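Local coordinates for delta-1-pyrroline-5-carboxylate dehydrogenase, mitochondrial (Mus musculus, PDB 4E3X), which oxidises L-glutamate gamma-semialdehyde, the open form of delta-1-pyrroline-5-carboxylate, to glutamate with NAD+ in the second step of proline breakdown, at residues 80-88 and 422-430. Residues are numbered along the deposited sequence; the frame is centred on the assembly and turned at random.
Sequences YQLSPFNHA and NESVGYYVE
His87 grips the loop 423-427 with both its backbone and its ring. The amide His87 N gives a hydrogen bond to Val425 O (3.0 Å), while the ring atom His87 NE2 donates to Glu423 O (2.9 Å). That carbonyl lies close to the imidazole plane, although the donor stands well above the plane of the carbonyl itself. A chi1 of 44°, with CG between backbone N and carbonyl carbon, folds the ring back over the acceptor of its own amide, and Val425 O sits over the middle of one ring face. Histidine suits this place because it combines a flat surface with an N-H at its edge. A third bond, from Tyr427 N to Pro84 O (2.9 Å), ties the loop to the type I turn Ser83-Asn86.

Water fills in around these bonds. One molecule donates to both Val425 O and Asn86 OD1 and accepts from Ala88 N; another joins Phe85 O to the hydroxyl of Tyr428.

Gly426 brings the two backbones together, its CA 3.9 Å from that of Phe85; with no side chain in the way, Gly426 CA also comes within 3.2 Å of Pro84 O. Tyr427 offers a ring face to His87 CD2, which lies 3.5 Å from Tyr427 CZ, the two planes inclined at 44°. The hydroxyl end of Tyr427 also reaches Leu82 CD1, and its side chain touches Ala394 and Phe397 of helix 394-409. On the other flank Tyr428 OH meets Phe85 CB at 3.3 Å, while the end of the Phe85 side chain leads away from the loop, and the side chain touches Asp379, Pro380 and Ser389.

In this aldehyde dehydrogenase the contact joins two connections: the turn between antiparallel strands 78-83 and 89-95, and the hairpin loop between strands 421-422 and 428-436, which opens with an Asx turn at Asn422.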
ATOM      1  N   TYR B  80      20.389 -24.072  18.179  1.00  9.61           N
ATOM      2  CA  TYR B  80      20.121 -25.318  17.470  1.00 10.23           C
ATOM      3  C   TYR B  80      18.674 -25.409  17.042  1.00  9.48           C
ATOM      4  O   TYR B  80      17.774 -24.995  17.772  1.00 12.03           O
ATOM      5  CB  TYR B  80      20.443 -26.533  18.336  1.00 11.87           C
ATOM      6  CG  TYR B  80      21.904 -26.667  18.647  1.00 13.96           C
ATOM      7  CD1 TYR B  80      22.429 -26.143  19.816  1.00 16.32           C
ATOM      8  CD2 TYR B  80      22.769 -27.302  17.764  1.00 14.13           C
ATOM      9  CE1 TYR B  80      23.780 -26.256  20.108  1.00 17.69           C
ATOM     10  CE2 TYR B  80      24.117 -27.430  18.049  1.00 16.23           C
ATOM     11  CZ  TYR B  80      24.617 -26.900  19.216  1.00 17.80           C
ATOM     12  OH  TYR B  80      25.962 -27.020  19.490  1.00 20.41           O
ATOM     13  N   GLN B  81      18.468 -25.960  15.851  1.00  7.92           N
ATOM     14  CA  GLN B  81      17.148 -26.339  15.372  1.00  7.83           C
ATOM     15  C   GLN B  81      16.997 -27.839  15.612  1.00  7.05           C
ATOM     16  O   GLN B  81      17.896 -28.620  15.268  1.00  8.52           O
ATOM     17  CB  GLN B  81      17.010 -26.030  13.884  1.00  7.92           C
ATOM     18  CG  GLN B  81      15.648 -26.367  13.321  1.00  7.62           C
ATOM     19  CD  GLN B  81      15.615 -26.283  11.812  1.00  7.33           C
ATOM     20  OE1 GLN B  81      16.631 -25.974  11.173  1.00  8.04           O
ATOM     21  NE2 GLN B  81      14.459 -26.574  11.223  1.00  7.52           N
ATOM     22  N   LEU B  82      15.880 -28.229  16.219  1.00  7.83           N
ATOM     23  CA  LEU B  82      15.621 -29.627  16.558  1.00  8.99           C
ATOM     24  C   LEU B  82      14.574 -30.229  15.622  1.00  9.08           C
ATOM     25  O   LEU B  82      13.687 -29.527  15.145  1.00 11.46           O
ATOM     26  CB  LEU B  82      15.122 -29.729  18.000  1.00 10.76           C
ATOM     27  CG  LEU B  82      15.929 -28.969  19.057  1.00 10.98           C
ATOM     28  CD1 LEU B  82      15.303 -29.183  20.433  1.00 13.01           C
ATOM     29  CD2 LEU B  82      17.406 -29.385  19.039  1.00 11.49           C
ATOM     30  N   SER B  83      14.662 -31.529  15.365  1.00  9.36           N
ATOM     31  CA  SER B  83      13.624 -32.206  14.603  1.00  9.02           C
ATOM     32  C   SER B  83      12.396 -32.371  15.499  1.00  8.68           C
ATOM     33  O   SER B  83      12.491 -32.983  16.557  1.00 10.33           O
ATOM     34  CB  SER B  83      14.125 -33.570  14.130  1.00  8.97           C
ATOM     35  OG  SER B  83      13.155 -34.212  13.318  1.00  9.46           O
ATOM     36  N   PRO B  84      11.239 -31.828  15.088  1.00  8.43           N
ATOM     37  CA  PRO B  84      10.095 -31.811  16.012  1.00  9.29           C
ATOM     38  C   PRO B  84       9.645 -33.194  16.500  1.00  9.87           C
ATOM     39  O   PRO B  84       9.172 -33.316  17.638  1.00 10.17           O
ATOM     40  CB  PRO B  84       8.992 -31.155  15.178  1.00  9.12           C
ATOM     41  CG  PRO B  84       9.740 -30.235  14.279  1.00  9.19           C
ATOM     42  CD  PRO B  84      11.001 -30.981  13.906  1.00  8.58           C
ATOM     43  N   PHE B  85       9.781 -34.215  15.657  1.00 10.06           N
ATOM     44  CA  PHE B  85       9.327 -35.564  16.005  1.00 11.25           C
ATOM     45  C   PHE B  85      10.426 -36.425  16.636  1.00 11.89           C
ATOM     46  O   PHE B  85      10.193 -37.574  17.011  1.00 12.70           O
ATOM     47  CB  PHE B  85       8.734 -36.257  14.773  1.00 11.15           C
ATOM     48  CG  PHE B  85       9.658 -36.281  13.582  1.00  9.46           C
ATOM     49  CD1 PHE B  85      10.582 -37.307  13.418  1.00  9.80           C
ATOM     50  CD2 PHE B  85       9.611 -35.274  12.627  1.00 10.00           C
ATOM     51  CE1 PHE B  85      11.440 -37.327  12.322  1.00  9.70           C
ATOM     52  CE2 PHE B  85      10.462 -35.284  11.535  1.00  9.82           C
ATOM     53  CZ  PHE B  85      11.375 -36.316  11.377  1.00  9.93           C
ATOM     54  N   ASN B  86      11.619 -35.857  16.756  1.00 11.45           N
ATOM     55  CA  ASN B  86      12.750 -36.531  17.388  1.00 12.88           C
ATOM     56  C   ASN B  86      13.705 -35.453  17.848  1.00 12.55           C
ATOM     57  O   ASN B  86      14.719 -35.194  17.194  1.00 12.38           O
ATOM     58  CB  ASN B  86      13.453 -37.475  16.412  1.00 14.98           C
ATOM     59  CG  ASN B  86      14.618 -38.219  17.054  1.00 17.78           C
ATOM     60  OD1 ASN B  86      14.736 -38.276  18.276  1.00 20.00           O
ATOM     61  ND2 ASN B  86      15.487 -38.787  16.225  1.00 19.19           N
ATOM     62  N   HIS B  87      13.363 -34.800  18.953  1.00 12.17           N
ATOM     63  CA  HIS B  87      14.048 -33.565  19.317  1.00 13.36           C
ATOM     64  C   HIS B  87      15.471 -33.778  19.825  1.00 13.19           C
ATOM     65  O   HIS B  87      16.202 -32.814  20.028  1.00 15.07           O
ATOM     66  CB  HIS B  87      13.215 -32.690  20.267  1.00 14.51           C
ATOM     67  CG  HIS B  87      12.553 -33.443  21.376  1.00 16.14           C
ATOM     68  ND1 HIS B  87      13.251 -34.231  22.265  1.00 17.72           N
ATOM     69  CD2 HIS B  87      11.253 -33.515  21.749  1.00 17.36           C
ATOM     70  CE1 HIS B  87      12.408 -34.762  23.134  1.00 18.50           C
ATOM     71  NE2 HIS B  87      11.189 -34.345  22.841  1.00 18.25           N
ATOM     72  N   ALA B  88      15.870 -35.037  20.002  1.00 13.48           N
ATOM     73  CA  ALA B  88      17.270 -35.352  20.263  1.00 14.29           C
ATOM     74  C   ALA B  88      18.136 -35.093  19.024  1.00 14.73           C
ATOM     75  O   ALA B  88      19.357 -34.959  19.133  1.00 15.71           O
ATOM     76  CB  ALA B  88      17.419 -36.795  20.725  1.00 15.39           C
ATOM     77  N   ASN B 422       2.392 -36.127  24.442  1.00 19.04           N
ATOM     78  CA  ASN B 422       3.590 -36.783  24.957  1.00 19.12           C
ATOM     79  C   ASN B 422       4.811 -36.144  24.315  1.00 18.45           C
ATOM     80  O   ASN B 422       4.984 -36.225  23.100  1.00 17.76           O
ATOM     81  CB  ASN B 422       3.535 -38.281  24.620  1.00 20.77           C
ATOM     82  CG  ASN B 422       4.640 -39.090  25.283  1.00 23.06           C
ATOM     83  OD1 ASN B 422       5.730 -38.592  25.549  1.00 22.84           O
ATOM     84  ND2 ASN B 422       4.356 -40.360  25.538  1.00 24.86           N
ATOM     85  N   GLU B 423       5.656 -35.503  25.120  1.00 18.99           N
ATOM     86  CA  GLU B 423       6.849 -34.858  24.570  1.00 20.21           C
ATOM     87  C   GLU B 423       8.154 -35.572  24.913  1.00 19.92           C
ATOM     88  O   GLU B 423       9.225 -34.967  24.864  1.00 20.50           O
ATOM     89  CB  GLU B 423       6.925 -33.373  24.956  1.00 22.27           C
ATOM     90  CG  GLU B 423       6.999 -33.092  26.449  1.00 24.90           C
ATOM     91  CD  GLU B 423       7.159 -31.608  26.745  1.00 27.27           C
ATOM     92  OE1 GLU B 423       7.593 -30.859  25.842  1.00 28.46           O
ATOM     93  OE2 GLU B 423       6.841 -31.186  27.877  1.00 28.33           O
ATOM     94  N   SER B 424       8.071 -36.862  25.227  1.00 20.29           N
ATOM     95  CA  SER B 424       9.270 -37.615  25.595  1.00 20.58           C
ATOM     96  C   SER B 424      10.261 -37.803  24.432  1.00 19.93           C
ATOM     97  O   SER B 424      11.476 -37.798  24.644  1.00 21.10           O
ATOM     98  CB  SER B 424       8.901 -38.969  26.218  1.00 23.11           C
ATOM     99  OG  SER B 424       8.292 -39.825  25.267  1.00 24.81           O
ATOM    100  N   VAL B 425       9.743 -37.968  23.218  1.00 18.24           N
ATOM    101  CA  VAL B 425      10.590 -38.219  22.048  1.00 17.33           C
ATOM    102  C   VAL B 425      10.471 -37.102  21.011  1.00 15.38           C
ATOM    103  O   VAL B 425      11.476 -36.622  20.477  1.00 14.83           O
ATOM    104  CB  VAL B 425      10.244 -39.571  21.392  1.00 18.37           C
ATOM    105  CG1 VAL B 425      11.059 -39.776  20.124  1.00 19.00           C
ATOM    106  CG2 VAL B 425      10.481 -40.714  22.376  1.00 19.77           C
ATOM    107  N   GLY B 426       9.232 -36.714  20.718  1.00 14.23           N
ATOM    108  CA  GLY B 426       8.944 -35.568  19.872  1.00 13.39           C
ATOM    109  C   GLY B 426       7.829 -34.790  20.532  1.00 13.52           C
ATOM    110  O   GLY B 426       7.305 -35.227  21.552  1.00 13.81           O
ATOM    111  N   TYR B 427       7.459 -33.647  19.969  1.00 12.52           N
ATOM    112  CA  TYR B 427       6.391 -32.832  20.548  1.00 11.95           C
ATOM    113  C   TYR B 427       5.023 -33.310  20.059  1.00 11.43           C
ATOM    114  O   TYR B 427       4.328 -32.614  19.327  1.00 11.48           O
ATOM    115  CB  TYR B 427       6.631 -31.351  20.239  1.00 12.05           C
ATOM    116  CG  TYR B 427       7.978 -30.890  20.756  1.00 12.23           C
ATOM    117  CD1 TYR B 427       8.235 -30.839  22.121  1.00 13.39           C
ATOM    118  CD2 TYR B 427       9.005 -30.537  19.882  1.00 12.09           C
ATOM    119  CE1 TYR B 427       9.465 -30.437  22.611  1.00 14.22           C
ATOM    120  CE2 TYR B 427      10.242 -30.128  20.363  1.00 13.51           C
ATOM    121  CZ  TYR B 427      10.463 -30.077  21.727  1.00 14.56           C
ATOM    122  OH  TYR B 427      11.689 -29.676  22.212  1.00 15.66           O
ATOM    123  N   TYR B 428       4.643 -34.512  20.481  1.00 12.38           N
ATOM    124  CA  TYR B 428       3.479 -35.180  19.918  1.00 12.49           C
ATOM    125  C   TYR B 428       2.162 -34.845  20.608  1.00 12.76           C
ATOM    126  O   TYR B 428       1.994 -35.068  21.809  1.00 14.65           O
ATOM    127  CB  TYR B 428       3.690 -36.690  19.931  1.00 13.59           C
ATOM    128  CG  TYR B 428       4.541 -37.225  18.797  1.00 13.74           C
ATOM    129  CD1 TYR B 428       4.081 -37.205  17.483  1.00 13.41           C
ATOM    130  CD2 TYR B 428       5.783 -37.791  19.047  1.00 14.01           C
ATOM    131  CE1 TYR B 428       4.845 -37.718  16.452  1.00 13.32           C
ATOM    132  CE2 TYR B 428       6.553 -38.309  18.021  1.00 13.75           C
ATOM    133  CZ  TYR B 428       6.075 -38.275  16.729  1.00 13.46           C
ATOM    134  OH  TYR B 428       6.836 -38.799  15.711  1.00 14.69           O
ATOM    135  N   VAL B 429       1.219 -34.337  19.820  1.00 12.07           N
ATOM    136  CA  VAL B 429      -0.132 -34.039  20.287  1.00 12.57           C
ATOM    137  C   VAL B 429      -1.134 -34.773  19.405  1.00 13.02           C
ATOM    138  O   VAL B 429      -1.090 -34.649  18.180  1.00 13.39           O
ATOM    139  CB  VAL B 429      -0.420 -32.523  20.202  1.00 12.75           C
ATOM    140  CG1 VAL B 429      -1.814 -32.205  20.740  1.00 13.33           C
ATOM    141  CG2 VAL B 429       0.648 -31.740  20.956  1.00 13.37           C
ATOM    142  N   GLU B 430      -2.028 -35.548  20.017  1.00 13.22           N
ATOM    143  CA  GLU B 430      -3.087 -36.205  19.257  1.00 14.15           C
ATOM    144  C   GLU B 430      -4.073 -35.168  18.723  1.00 12.72           C
ATOM    145  O   GLU B 430      -4.239 -34.102  19.322  1.00 12.96           O
ATOM    146  CB  GLU B 430      -3.831 -37.216  20.134  1.00 16.92           C
ATOM    147  CG  GLU B 430      -2.968 -38.372  20.616  1.00 21.04           C
ATOM    148  CD  GLU B 430      -2.334 -39.149  19.475  1.00 25.41           C
ATOM    149  OE1 GLU B 430      -1.132 -39.479  19.579  1.00 27.92           O
ATOM    150  OE2 GLU B 430      -3.032 -39.438  18.479  1.00 26.44           O
TER
HETATM  151  O   HOH W   1       9.071 -39.971  16.342  1.00 26.07           O
HETATM  152  O   HOH W   2      14.103 -37.461  20.741  1.00 19.35           O